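Local coordinates for pentacotripeptide-repeat region of PRORP domain-containing protein (Brachypodium distachyon, PDB 4ME2) that probably binds specific RNA sequences, including group II intron RNA, as a chloroplast pentatricopeptide-repeat protein built of helix-turn-helix units, at residues A[112-115]-A[120-123]; A[149-154]-A[160-165]; A[194-199]-A[223-228]; A[205-210]-A[231-236]. All coordinates share one frame; numbering follows the deposited sequence.

Interaction 1 (A[112-115]-A[120-123]); sequences PWYR and LYAT
Tyr114 and Tyr121 meet through their phenol hydroxyls, bridging the loop that follows helix 98-109 and the first turns of helix 118-126. Both belong to the right-handed stack of antiparallel helix pairs that defines a pentatricopeptide-repeat protein, and the contact lies at the turn between the successive helices 98-109 and 118-126.

The polar part is a short hydroxyl-to-hydroxyl approach, with OH of Tyr114 2.6 Å from OH of Tyr121, a hydrogen-bonding distance. The two side chains arrive from opposite directions. Tyr114 holds CG anti to its backbone nitrogen (chi1 -174°), which sends the ring away from the loop backbone and toward the helix. In Tyr121 the ring instead leaves beside the backbone nitrogen (chi1 -64°), and although its CB starts off across the line of approach, the hydroxyl reaches back to the loop. The strongest polar partner of Tyr121 OH is the carboxylate of Glu149 on helix 133-151, with a weak hydrogen bond to Arg109 besides. The buried phenol thus has partners from the loop and from the helices before and after its own.

The apolar part is slight, the nearest ring carbons being CZ of Tyr114 and CZ of Tyr121, 4.3 Å apart. Leu105 packs against Leu120 and Tyr121, while Phe146 meets the Tyr121 ring at a steep angle. At the far end of Tyr114, the Tyr121 hydroxyl sits close to the ring plane, at the edge, with Tyr114 CE2 3.6 Å from Tyr121 OH.

Interaction 2 (A[149-154]-A[160-165]); sequences EKERGA and EGVWVG
The aliphatic part of Lys150 runs obliquely over one face of the Trp163 indole. Its CB stands 4.3 Å from the centroid of the six-membered ring, 27° off the ring normal, in a CH-pi contact. CG comes nearer the rim, 3.7 Å from Trp163 CH2; bends at chi2 and chi3 fold the lysine chain back along the ring and bring CE to 4.1 Å from Trp163 CZ3. Val162 CG2 adds to the cover of the same face, toward its rim.

Glu151 approaches from the side instead. Its OE1 lies in the indole plane at the edge and accepts a nearly straight (171°) but long and weak hydrogen bond from Trp163 NE1, at 3.4 Å, with the carboxylate steeply inclined to the ring. The contact thereby pins the loop ahead of helix 168-180 to the C-terminal end of helix 133-151, a junction between successive helices of the pentatricopeptide-repeat stack. An alanine in place of Trp163 is likely to strip the lysine methylenes of their aromatic surface and leave the Glu151 carboxylate without its N-H partner.

Val162 crosses Glu151 at about a right angle and presses on the helix end, CG1 only 3.1 Å from Lys150 O. That carbonyl also receives a weak hydrogen bond from Gly153 N, just after the helix ends. Beyond the ring, Lys150 NZ forms a salt bridge with Glu166.

Interaction 3 (A[194-199]-A[223-228]); sequences AVRKGG and AAEVEA
Arg196, near the end of helix 184-197, reaches across to Glu225 on helix 220-236 over a backbone gap of 9.3 Å between Arg196 CA and Val226 CA. Its CB points at the opposing helix, and CG and CD carry the chain onward almost extended, while Trp188 and Tyr191 of its own helix pack against the side chain. A bend at chi3 (70°) then turns NE and the guanidinium so that one face lies toward Glu225, whose CB sits above that face near its rim. CZ is 3.6 Å from Glu225 OE2. At the tip the two terminal nitrogens part company. NH2 makes the salt bridge, 2.9 Å from Glu225 OE2, but with a strongly bent N-H...O angle of 120° that leaves the hydrogen bond weak; the guanidinium and carboxylate planes are 61° apart, far from a flat two-pronged pairing. NH1 passes 3.8 Å from Glu225 CB and forms a salt bridge with Asp229, one turn further along.

A methionine at Arg196 would probably leave the carboxylates of Glu225 and Asp229 without their shared positive partner and weaken the tie between the two helices.

Partly exposed, the pair makes a surface salt bridge between two helices separated in the chain by helix 204-216, the next-but-one helix contact found in an alpha-solenoid of pentatricopeptide repeats.

Interaction 4 (A[205-210]-A[231-236]); sequences YMYRVM and ADWEAR
The Tyr207 phenol ring and the five-membered ring of Trp233 are inclined at 56°, centroids 5.5 Å apart, an oblique pairing of buried and partly exposed aromatics. Trp233 CD1 lies in the Tyr207 ring plane at its edge, 3.6 Å from Tyr207 CE2. Tyr207 CE2 is also 3.6 Å from Trp233 CB, and is thus wedged against the base of the indole. Glu234 CG lies in the indole plane at an edge, whereas Tyr207 CE2 comes to the indole obliquely. Trp233 CG stands anti to its backbone nitrogen (chi1 -175°), which turns the ring to lie beside the tyrosine.

The Tyr207 hydroxyl points to the edge of the Arg236 guanidinium, near its plane and with the two planes perpendicular, but at 4.1 Å from NH2 this is a loose approach. The arginine is held by its own helix: NE and NH2 of Arg236 both grip Asp232 OD2 side-on, each at 3.0 Å, and NH2 meets OD2 at its anti lone pair. The salt bridge spans one helical turn and probably helps keep the guanidinium near the phenol.

Tyr191 of helix 184-197 also packs on Tyr207. Aromatic packing of this kind joins helices 204-216 and 220-236, the last two of the chain, packed antiparallel as in the helix-turn-helix stack of pentatricopeptide-repeat proteins.

Overall arrangement
From the N terminus, interaction 1 closes a four-residue gap between the loop after helix 98-109 and helix 118-126, and interaction 2 then closes a five-residue gap between helix 133-151 and the loop before helix 168-180. These two follow in series yet touch, since the Tyr121 hydroxyl probably hydrogen-bonds to the carboxylate of Glu149, the first residue of 149-154. Trp163 packs against Ala194 and so leads on to interaction 3; the centres of interactions 2 and 3 lie about 17 Å apart. Interactions 3 and 4 cross along the chain: residues 205-210 fall between 194-199 and 223-228, with 231-236 last. Sharing helix 220-236, they bind it to helices 184-197 and 204-216, with Val226 lying against Tyr207 and Met210.

Interaction 1 (A[112-115]-A[120-123])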
loop_
_atom_site.group_PDB
_atom_site.type_symbol
_atom_site.label_atom_id
_atom_site.label_comp_id
_atom_site.label_asym_id
_atom_site.label_seq_id
_atom_site.Cartn_x
_atom_site.Cartn_y
_atom_site.Cartn_z
ATOM N N PRO A 112 2.096 1.602 17.932
ATOM C CA PRO A 112 0.885 2.212 18.484
ATOM C C PRO A 112 0.504 3.552 17.853
ATOM O O PRO A 112 -0.674 3.891 17.828
ATOM C CB PRO A 112 1.235 2.419 19.960
ATOM C CG PRO A 112 2.271 1.395 20.251
ATOM C CD PRO A 112 3.075 1.275 18.985
ATOM N N TRP A 113 1.481 4.313 17.361
ATOM C CA TRP A 113 1.211 5.625 16.773
ATOM C C TRP A 113 0.787 5.594 15.324
ATOM O O TRP A 113 0.374 6.618 14.767
ATOM C CB TRP A 113 2.414 6.547 16.964
ATOM C CG TRP A 113 3.717 5.909 16.576
ATOM C CD1 TRP A 113 4.683 5.371 17.417
ATOM C CD2 TRP A 113 4.226 5.701 15.219
ATOM N NE1 TRP A 113 5.739 4.871 16.690
ATOM C CE2 TRP A 113 5.526 5.039 15.368
ATOM C CE3 TRP A 113 3.761 6.005 13.945
ATOM C CZ2 TRP A 113 6.308 4.700 14.269
ATOM C CZ3 TRP A 113 4.555 5.658 12.843
ATOM C CH2 TRP A 113 5.798 5.023 13.004
ATOM N N TYR A 114 0.859 4.419 14.701
ATOM C CA TYR A 114 0.659 4.313 13.252
ATOM C C TYR A 114 -0.763 4.618 12.790
ATOM O O TYR A 114 -1.732 4.160 13.397
ATOM C CB TYR A 114 1.085 2.930 12.752
ATOM C CG TYR A 114 1.042 2.791 11.248
ATOM C CD1 TYR A 114 2.055 3.321 10.452
ATOM C CD2 TYR A 114 -0.016 2.135 10.622
ATOM C CE1 TYR A 114 2.016 3.198 9.074
ATOM C CE2 TYR A 114 -0.064 2.010 9.240
ATOM C CZ TYR A 114 0.953 2.549 8.476
ATOM O OH TYR A 114 0.927 2.430 7.109
ATOM N N ARG A 115 -0.864 5.394 11.714
ATOM C CA ARG A 115 -2.130 5.650 11.025
ATOM C C ARG A 115 -2.025 5.341 9.531
ATOM O O ARG A 115 -1.282 6.011 8.809
ATOM C CB ARG A 115 -2.558 7.099 11.208
ATOM C CG ARG A 115 -3.031 7.433 12.610
ATOM C CD ARG A 115 -2.350 8.690 13.117
ATOM N NE ARG A 115 -2.875 9.916 12.514
ATOM C CZ ARG A 115 -3.904 10.616 12.989
ATOM N NH1 ARG A 115 -4.548 10.216 14.077
ATOM N NH2 ARG A 115 -4.297 11.717 12.365
ATOM N N LEU A 120 0.812 7.087 1.245
ATOM C CA LEU A 120 2.144 6.568 1.537
ATOM C C LEU A 120 2.304 5.217 0.848
ATOM O O LEU A 120 3.328 4.943 0.204
ATOM C CB LEU A 120 2.364 6.422 3.043
ATOM C CG LEU A 120 3.709 5.809 3.450
ATOM C CD1 LEU A 120 4.879 6.586 2.853
ATOM C CD2 LEU A 120 3.823 5.733 4.965
ATOM N N TYR A 121 1.281 4.380 0.966
ATOM C CA TYR A 121 1.304 3.104 0.255
ATOM C C TYR A 121 1.455 3.314 -1.256
ATOM O O TYR A 121 2.177 2.569 -1.922
ATOM C CB TYR A 121 0.064 2.261 0.566
ATOM C CG TYR A 121 -0.057 1.818 2.013
ATOM C CD1 TYR A 121 1.069 1.701 2.842
ATOM C CD2 TYR A 121 -1.305 1.506 2.554
ATOM C CE1 TYR A 121 0.948 1.286 4.163
ATOM C CE2 TYR A 121 -1.434 1.087 3.872
ATOM C CZ TYR A 121 -0.315 0.983 4.676
ATOM O OH TYR A 121 -0.452 0.568 5.988
ATOM N N ALA A 122 0.775 4.326 -1.795
ATOM C CA ALA A 122 0.877 4.634 -3.218
ATOM C C ALA A 122 2.321 4.922 -3.613
ATOM O O ALA A 122 2.768 4.485 -4.671
ATOM C CB ALA A 122 -0.032 5.800 -3.594
ATOM N N THR A 123 3.048 5.636 -2.753
ATOM C CA THR A 123 4.457 5.941 -3.006
ATOM C C THR A 123 5.328 4.676 -3.060
ATOM O O THR A 123 6.201 4.551 -3.927
ATOM C CB THR A 123 4.995 6.976 -2.001
ATOM O OG1 THR A 123 4.320 8.222 -2.227
ATOM C CG2 THR A 123 6.495 7.188 -2.188
#

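Interaction 2 (A[149-154]-A[160-165])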
loop_
_atom_site.group_PDB
_atom_site.type_symbol
_atom_site.label_atom_id
_atom_site.label_comp_id
_atom_site.label_asym_id
_atom_site.label_seq_id
_atom_site.Cartn_x
_atom_site.Cartn_y
_atom_site.Cartn_z
ATOM N N GLU A 149 -5.788 -4.285 7.886
ATOM C CA GLU A 149 -5.646 -3.326 8.982
ATOM C C GLU A 149 -6.859 -2.398 9.103
ATOM O O GLU A 149 -7.176 -1.930 10.191
ATOM C CB GLU A 149 -4.335 -2.530 8.893
ATOM C CG GLU A 149 -4.301 -1.457 7.817
ATOM C CD GLU A 149 -2.902 -0.942 7.519
ATOM O OE1 GLU A 149 -1.942 -1.340 8.208
ATOM O OE2 GLU A 149 -2.768 -0.123 6.591
ATOM N N LYS A 150 -7.549 -2.153 7.992
ATOM C CA LYS A 150 -8.760 -1.341 8.023
ATOM C C LYS A 150 -9.942 -2.153 8.537
ATOM O O LYS A 150 -10.636 -1.734 9.460
ATOM C CB LYS A 150 -9.078 -0.790 6.633
ATOM C CG LYS A 150 -7.988 0.082 6.038
ATOM C CD LYS A 150 -7.919 1.449 6.699
ATOM C CE LYS A 150 -9.156 2.274 6.376
ATOM N NZ LYS A 150 -9.015 3.677 6.852
ATOM N N GLU A 151 -10.158 -3.321 7.943
ATOM C CA GLU A 151 -11.362 -4.103 8.215
ATOM C C GLU A 151 -11.358 -4.769 9.587
ATOM O O GLU A 151 -12.409 -4.916 10.212
ATOM C CB GLU A 151 -11.596 -5.127 7.106
ATOM C CG GLU A 151 -11.856 -4.482 5.756
ATOM C CD GLU A 151 -12.280 -5.474 4.695
ATOM O OE1 GLU A 151 -12.878 -5.033 3.691
ATOM O OE2 GLU A 151 -12.020 -6.685 4.858
ATOM N N ARG A 152 -10.179 -5.155 10.061
ATOM C CA ARG A 152 -10.047 -5.758 11.384
ATOM C C ARG A 152 -9.612 -4.728 12.436
ATOM O O ARG A 152 -9.320 -5.087 13.579
ATOM C CB ARG A 152 -9.072 -6.939 11.336
ATOM C CG ARG A 152 -9.410 -7.993 10.290
ATOM C CD ARG A 152 -8.371 -9.108 10.278
ATOM N NE ARG A 152 -7.559 -9.117 11.498
ATOM C CZ ARG A 152 -7.565 -10.084 12.412
ATOM N NH1 ARG A 152 -8.330 -11.157 12.254
ATOM N NH2 ARG A 152 -6.793 -9.984 13.486
ATOM N N GLY A 153 -9.579 -3.454 12.044
ATOM C CA GLY A 153 -9.217 -2.358 12.944
ATOM C C GLY A 153 -10.353 -2.002 13.883
ATOM O O GLY A 153 -11.414 -2.624 13.836
ATOM N N ALA A 154 -10.130 -0.985 14.717
ATOM C CA ALA A 154 -11.051 -0.619 15.800
ATOM C C ALA A 154 -12.416 -0.227 15.267
ATOM O O ALA A 154 -13.447 -0.460 15.906
ATOM C CB ALA A 154 -10.463 0.512 16.623
ATOM N N GLU A 160 -21.579 1.906 10.043
ATOM C CA GLU A 160 -21.333 2.571 8.781
ATOM C C GLU A 160 -20.301 1.782 7.985
ATOM O O GLU A 160 -20.425 1.597 6.768
ATOM C CB GLU A 160 -20.776 3.954 9.074
ATOM C CG GLU A 160 -21.487 5.092 8.364
ATOM C CD GLU A 160 -20.948 6.459 8.751
ATOM O OE1 GLU A 160 -20.426 6.615 9.878
ATOM O OE2 GLU A 160 -21.053 7.390 7.924
ATOM N N GLY A 161 -19.283 1.314 8.695
ATOM C CA GLY A 161 -18.223 0.532 8.084
ATOM C C GLY A 161 -16.901 1.268 8.018
ATOM O O GLY A 161 -16.845 2.491 8.151
ATOM N N VAL A 162 -15.833 0.519 7.789
ATOM C CA VAL A 162 -14.500 1.084 7.850
ATOM C C VAL A 162 -14.207 2.043 6.710
ATOM O O VAL A 162 -13.297 2.852 6.814
ATOM C CB VAL A 162 -13.423 -0.012 7.851
ATOM C CG1 VAL A 162 -13.547 -0.873 9.096
ATOM C CG2 VAL A 162 -13.529 -0.870 6.598
ATOM N N TRP A 163 -14.976 1.954 5.631
ATOM C CA TRP A 163 -14.596 2.611 4.390
ATOM C C TRP A 163 -15.385 3.829 4.025
ATOM O O TRP A 163 -14.936 4.615 3.199
ATOM C CB TRP A 163 -14.692 1.637 3.237
ATOM C CG TRP A 163 -13.766 0.462 3.305
ATOM C CD1 TRP A 163 -14.093 -0.853 3.570
ATOM C CD2 TRP A 163 -12.335 0.456 3.057
ATOM N NE1 TRP A 163 -12.986 -1.649 3.515
ATOM C CE2 TRP A 163 -11.902 -0.930 3.214
ATOM C CE3 TRP A 163 -11.406 1.417 2.741
ATOM C CZ2 TRP A 163 -10.589 -1.308 3.063
ATOM C CZ3 TRP A 163 -10.080 1.025 2.586
ATOM C CH2 TRP A 163 -9.684 -0.308 2.743
ATOM N N VAL A 164 -16.569 3.996 4.608
ATOM C CA VAL A 164 -17.455 5.110 4.235
ATOM C C VAL A 164 -16.830 6.502 4.422
ATOM O O VAL A 164 -17.141 7.431 3.672
ATOM C CB VAL A 164 -18.823 5.005 4.948
ATOM C CG1 VAL A 164 -19.648 6.272 4.770
ATOM C CG2 VAL A 164 -19.591 3.806 4.418
ATOM N N GLY A 165 -15.945 6.636 5.407
ATOM C CA GLY A 165 -15.277 7.909 5.670
ATOM C C GLY A 165 -13.887 8.042 5.070
ATOM O O GLY A 165 -13.162 8.992 5.380
#

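Interaction 3 (A[194-199]-A[223-228])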
loop_
_atom_site.group_PDB
_atom_site.type_symbol
_atom_site.label_atom_id
_atom_site.label_comp_id
_atom_site.label_asym_id
_atom_site.label_seq_id
_atom_site.Cartn_x
_atom_site.Cartn_y
_atom_site.Cartn_z
ATOM N N ALA A 194 -13.351 -1.278 -0.740
ATOM C CA ALA A 194 -13.692 0.092 -0.355
ATOM C C ALA A 194 -14.927 0.640 -1.071
ATOM O O ALA A 194 -15.850 1.152 -0.430
ATOM C CB ALA A 194 -12.504 1.018 -0.563
ATOM N N VAL A 195 -14.940 0.526 -2.399
ATOM C CA VAL A 195 -15.984 1.139 -3.225
ATOM C C VAL A 195 -17.250 0.287 -3.317
ATOM O O VAL A 195 -18.337 0.743 -2.957
ATOM C CB VAL A 195 -15.470 1.470 -4.644
ATOM C CG1 VAL A 195 -16.618 1.902 -5.545
ATOM C CG2 VAL A 195 -14.400 2.550 -4.587
ATOM N N ARG A 196 -17.114 -0.941 -3.807
ATOM C CA ARG A 196 -18.271 -1.811 -3.999
ATOM C C ARG A 196 -18.896 -2.248 -2.680
ATOM O O ARG A 196 -20.067 -1.963 -2.421
ATOM C CB ARG A 196 -17.901 -3.025 -4.852
ATOM C CG ARG A 196 -17.672 -2.676 -6.313
ATOM C CD ARG A 196 -16.940 -3.772 -7.075
ATOM N NE ARG A 196 -17.734 -4.982 -7.296
ATOM C CZ ARG A 196 -18.728 -5.098 -8.176
ATOM N NH1 ARG A 196 -19.099 -4.068 -8.925
ATOM N NH2 ARG A 196 -19.365 -6.251 -8.297
ATOM N N LYS A 197 -18.105 -2.919 -1.849
ATOM C CA LYS A 197 -18.587 -3.506 -0.599
ATOM C C LYS A 197 -18.612 -2.531 0.579
ATOM O O LYS A 197 -19.509 -2.594 1.422
ATOM C CB LYS A 197 -17.746 -4.729 -0.225
ATOM C CG LYS A 197 -18.146 -6.012 -0.919
ATOM C CD LYS A 197 -17.192 -7.125 -0.515
ATOM C CE LYS A 197 -17.912 -8.451 -0.343
ATOM N NZ LYS A 197 -17.799 -9.361 -1.521
ATOM N N GLY A 198 -17.624 -1.644 0.643
ATOM C CA GLY A 198 -17.499 -0.713 1.760
ATOM C C GLY A 198 -18.335 0.535 1.581
ATOM O O GLY A 198 -18.252 1.475 2.379
ATOM N N GLY A 199 -19.131 0.548 0.516
ATOM C CA GLY A 199 -20.025 1.660 0.227
ATOM C C GLY A 199 -19.343 3.012 0.254
ATOM O O GLY A 199 -19.945 4.003 0.662
ATOM N N ALA A 223 -13.197 -5.843 -15.229
ATOM C CA ALA A 223 -13.492 -4.707 -16.099
ATOM C C ALA A 223 -14.993 -4.561 -16.313
ATOM O O ALA A 223 -15.541 -3.460 -16.256
ATOM C CB ALA A 223 -12.778 -4.858 -17.432
ATOM N N ALA A 224 -15.661 -5.687 -16.548
ATOM C CA ALA A 224 -17.097 -5.672 -16.788
ATOM C C ALA A 224 -17.876 -5.196 -15.557
ATOM O O ALA A 224 -18.874 -4.494 -15.694
ATOM C CB ALA A 224 -17.570 -7.047 -17.235
ATOM N N GLU A 225 -17.411 -5.574 -14.364
ATOM C CA GLU A 225 -18.017 -5.109 -13.115
ATOM C C GLU A 225 -17.905 -3.590 -13.005
ATOM O O GLU A 225 -18.887 -2.906 -12.712
ATOM C CB GLU A 225 -17.352 -5.759 -11.897
ATOM C CG GLU A 225 -17.451 -7.274 -11.823
ATOM C CD GLU A 225 -18.718 -7.762 -11.150
ATOM O OE1 GLU A 225 -18.730 -8.926 -10.719
ATOM O OE2 GLU A 225 -19.695 -6.997 -11.037
ATOM N N VAL A 226 -16.707 -3.069 -13.251
ATOM C CA VAL A 226 -16.483 -1.628 -13.161
ATOM C C VAL A 226 -17.329 -0.885 -14.192
ATOM O O VAL A 226 -17.928 0.146 -13.882
ATOM C CB VAL A 226 -15.001 -1.243 -13.328
ATOM C CG1 VAL A 226 -14.839 0.262 -13.157
ATOM C CG2 VAL A 226 -14.123 -1.984 -12.329
ATOM N N GLU A 227 -17.398 -1.411 -15.412
ATOM C CA GLU A 227 -18.230 -0.789 -16.437
ATOM C C GLU A 227 -19.694 -0.716 -15.996
ATOM O O GLU A 227 -20.376 0.262 -16.276
ATOM C CB GLU A 227 -18.082 -1.509 -17.778
ATOM C CG GLU A 227 -16.689 -1.369 -18.382
ATOM C CD GLU A 227 -16.542 -2.046 -19.736
ATOM O OE1 GLU A 227 -17.512 -2.674 -20.216
ATOM O OE2 GLU A 227 -15.446 -1.947 -20.327
ATOM N N ALA A 228 -20.160 -1.744 -15.291
ATOM C CA ALA A 228 -21.507 -1.744 -14.722
ATOM C C ALA A 228 -21.659 -0.620 -13.687
ATOM O O ALA A 228 -22.644 0.122 -13.699
ATOM C CB ALA A 228 -21.820 -3.102 -14.103
#

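Interaction 4 (A[205-210]-A[231-236])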
loop_
_atom_site.group_PDB
_atom_site.type_symbol
_atom_site.label_atom_id
_atom_site.label_comp_id
_atom_site.label_asym_id
_atom_site.label_seq_id
_atom_site.Cartn_x
_atom_site.Cartn_y
_atom_site.Cartn_z
ATOM N N TYR A 205 -13.891 9.569 -11.955
ATOM C CA TYR A 205 -12.464 9.292 -12.108
ATOM C C TYR A 205 -12.046 7.906 -11.602
ATOM O O TYR A 205 -11.310 7.208 -12.283
ATOM C CB TYR A 205 -11.618 10.390 -11.457
ATOM C CG TYR A 205 -10.129 10.226 -11.659
ATOM C CD1 TYR A 205 -9.594 10.062 -12.935
ATOM C CD2 TYR A 205 -9.258 10.241 -10.574
ATOM C CE1 TYR A 205 -8.234 9.910 -13.124
ATOM C CE2 TYR A 205 -7.895 10.096 -10.752
ATOM C CZ TYR A 205 -7.393 9.928 -12.029
ATOM O OH TYR A 205 -6.045 9.788 -12.217
ATOM N N MET A 206 -12.505 7.507 -10.419
ATOM C CA MET A 206 -12.176 6.172 -9.914
ATOM C C MET A 206 -12.657 5.081 -10.871
ATOM O O MET A 206 -11.941 4.113 -11.130
ATOM C CB MET A 206 -12.771 5.943 -8.529
ATOM C CG MET A 206 -12.626 4.520 -8.010
ATOM S SD MET A 206 -10.921 4.009 -7.717
ATOM C CE MET A 206 -10.721 4.481 -6.003
ATOM N N TYR A 207 -13.873 5.243 -11.385
ATOM C CA TYR A 207 -14.444 4.261 -12.309
ATOM C C TYR A 207 -13.628 4.149 -13.591
ATOM O O TYR A 207 -13.365 3.048 -14.076
ATOM C CB TYR A 207 -15.898 4.601 -12.646
ATOM C CG TYR A 207 -16.830 4.571 -11.461
ATOM C CD1 TYR A 207 -16.880 3.467 -10.617
ATOM C CD2 TYR A 207 -17.673 5.644 -11.190
ATOM C CE1 TYR A 207 -17.734 3.435 -9.529
ATOM C CE2 TYR A 207 -18.528 5.622 -10.103
ATOM C CZ TYR A 207 -18.557 4.516 -9.281
ATOM O OH TYR A 207 -19.403 4.488 -8.205
ATOM N N ARG A 208 -13.233 5.291 -14.144
ATOM C CA ARG A 208 -12.488 5.296 -15.392
ATOM C C ARG A 208 -11.112 4.662 -15.210
ATOM O O ARG A 208 -10.659 3.909 -16.068
ATOM C CB ARG A 208 -12.356 6.717 -15.948
ATOM C CG ARG A 208 -13.685 7.390 -16.268
ATOM C CD ARG A 208 -13.474 8.728 -16.956
ATOM N NE ARG A 208 -12.535 8.598 -18.070
ATOM C CZ ARG A 208 -12.281 9.541 -18.972
ATOM N NH1 ARG A 208 -12.900 10.716 -18.917
ATOM N NH2 ARG A 208 -11.406 9.302 -19.941
ATOM N N VAL A 209 -10.461 4.973 -14.090
ATOM C CA VAL A 209 -9.162 4.384 -13.770
ATOM C C VAL A 209 -9.276 2.864 -13.795
ATOM O O VAL A 209 -8.482 2.181 -14.447
ATOM C CB VAL A 209 -8.654 4.836 -12.381
ATOM C CG1 VAL A 209 -7.439 4.021 -11.952
ATOM C CG2 VAL A 209 -8.313 6.320 -12.394
ATOM N N MET A 210 -10.285 2.362 -13.092
ATOM C CA MET A 210 -10.458 0.929 -12.883
ATOM C C MET A 210 -10.946 0.202 -14.134
ATOM O O MET A 210 -10.393 -0.834 -14.502
ATOM C CB MET A 210 -11.374 0.674 -11.687
ATOM C CG MET A 210 -10.667 0.824 -10.346
ATOM S SD MET A 210 -9.366 -0.413 -10.150
ATOM C CE MET A 210 -10.352 -1.908 -10.165
ATOM N N ALA A 231 -21.630 2.710 -15.525
ATOM C CA ALA A 231 -22.942 2.895 -16.156
ATOM C C ALA A 231 -23.980 3.349 -15.131
ATOM O O ALA A 231 -24.774 4.252 -15.400
ATOM C CB ALA A 231 -23.398 1.622 -16.860
ATOM N N ASP A 232 -23.956 2.719 -13.958
ATOM C CA ASP A 232 -24.836 3.080 -12.854
ATOM C C ASP A 232 -24.610 4.547 -12.486
ATOM O O ASP A 232 -25.563 5.306 -12.309
ATOM C CB ASP A 232 -24.569 2.168 -11.656
ATOM C CG ASP A 232 -25.587 2.339 -10.544
ATOM O OD1 ASP A 232 -26.549 1.547 -10.501
ATOM O OD2 ASP A 232 -25.424 3.254 -9.705
ATOM N N TRP A 233 -23.342 4.943 -12.394
ATOM C CA TRP A 233 -22.996 6.337 -12.129
ATOM C C TRP A 233 -23.515 7.255 -13.211
ATOM O O TRP A 233 -24.146 8.267 -12.917
ATOM C CB TRP A 233 -21.488 6.485 -11.925
ATOM C CG TRP A 233 -21.060 7.865 -11.525
ATOM C CD1 TRP A 233 -20.899 8.371 -10.240
ATOM C CD2 TRP A 233 -20.734 8.971 -12.417
ATOM N NE1 TRP A 233 -20.502 9.682 -10.278
ATOM C CE2 TRP A 233 -20.386 10.104 -11.555
ATOM C CE3 TRP A 233 -20.699 9.132 -13.795
ATOM C CZ2 TRP A 233 -20.019 11.333 -12.074
ATOM C CZ3 TRP A 233 -20.328 10.379 -14.309
ATOM C CH2 TRP A 233 -19.997 11.452 -13.467
ATOM N N GLU A 234 -23.282 6.902 -14.471
ATOM C CA GLU A 234 -23.704 7.748 -15.587
ATOM C C GLU A 234 -25.218 7.973 -15.603
ATOM O O GLU A 234 -25.677 9.094 -15.812
ATOM C CB GLU A 234 -23.234 7.165 -16.918
ATOM C CG GLU A 234 -21.763 7.402 -17.216
ATOM C CD GLU A 234 -21.285 6.620 -18.423
ATOM O OE1 GLU A 234 -21.962 5.644 -18.813
ATOM O OE2 GLU A 234 -20.228 6.980 -18.984
ATOM N N ALA A 235 -25.987 6.911 -15.363
ATOM C CA ALA A 235 -27.450 7.013 -15.354
ATOM C C ALA A 235 -27.944 7.981 -14.274
ATOM O O ALA A 235 -29.047 8.527 -14.377
ATOM C CB ALA A 235 -28.088 5.642 -15.190
ATOM N N ARG A 236 -27.117 8.187 -13.250
ATOM C CA ARG A 236 -27.386 9.164 -12.197
ATOM C C ARG A 236 -26.960 10.569 -12.632
ATOM O O ARG A 236 -27.739 11.517 -12.508
ATOM C CB ARG A 236 -26.683 8.770 -10.891
ATOM C CG ARG A 236 -27.276 7.565 -10.172
ATOM C CD ARG A 236 -26.509 7.256 -8.893
ATOM N NE ARG A 236 -25.494 6.218 -9.079
ATOM C CZ ARG A 236 -24.288 6.233 -8.515
ATOM N NH1 ARG A 236 -23.925 7.241 -7.732
ATOM N NH2 ARG A 236 -23.437 5.245 -8.740
#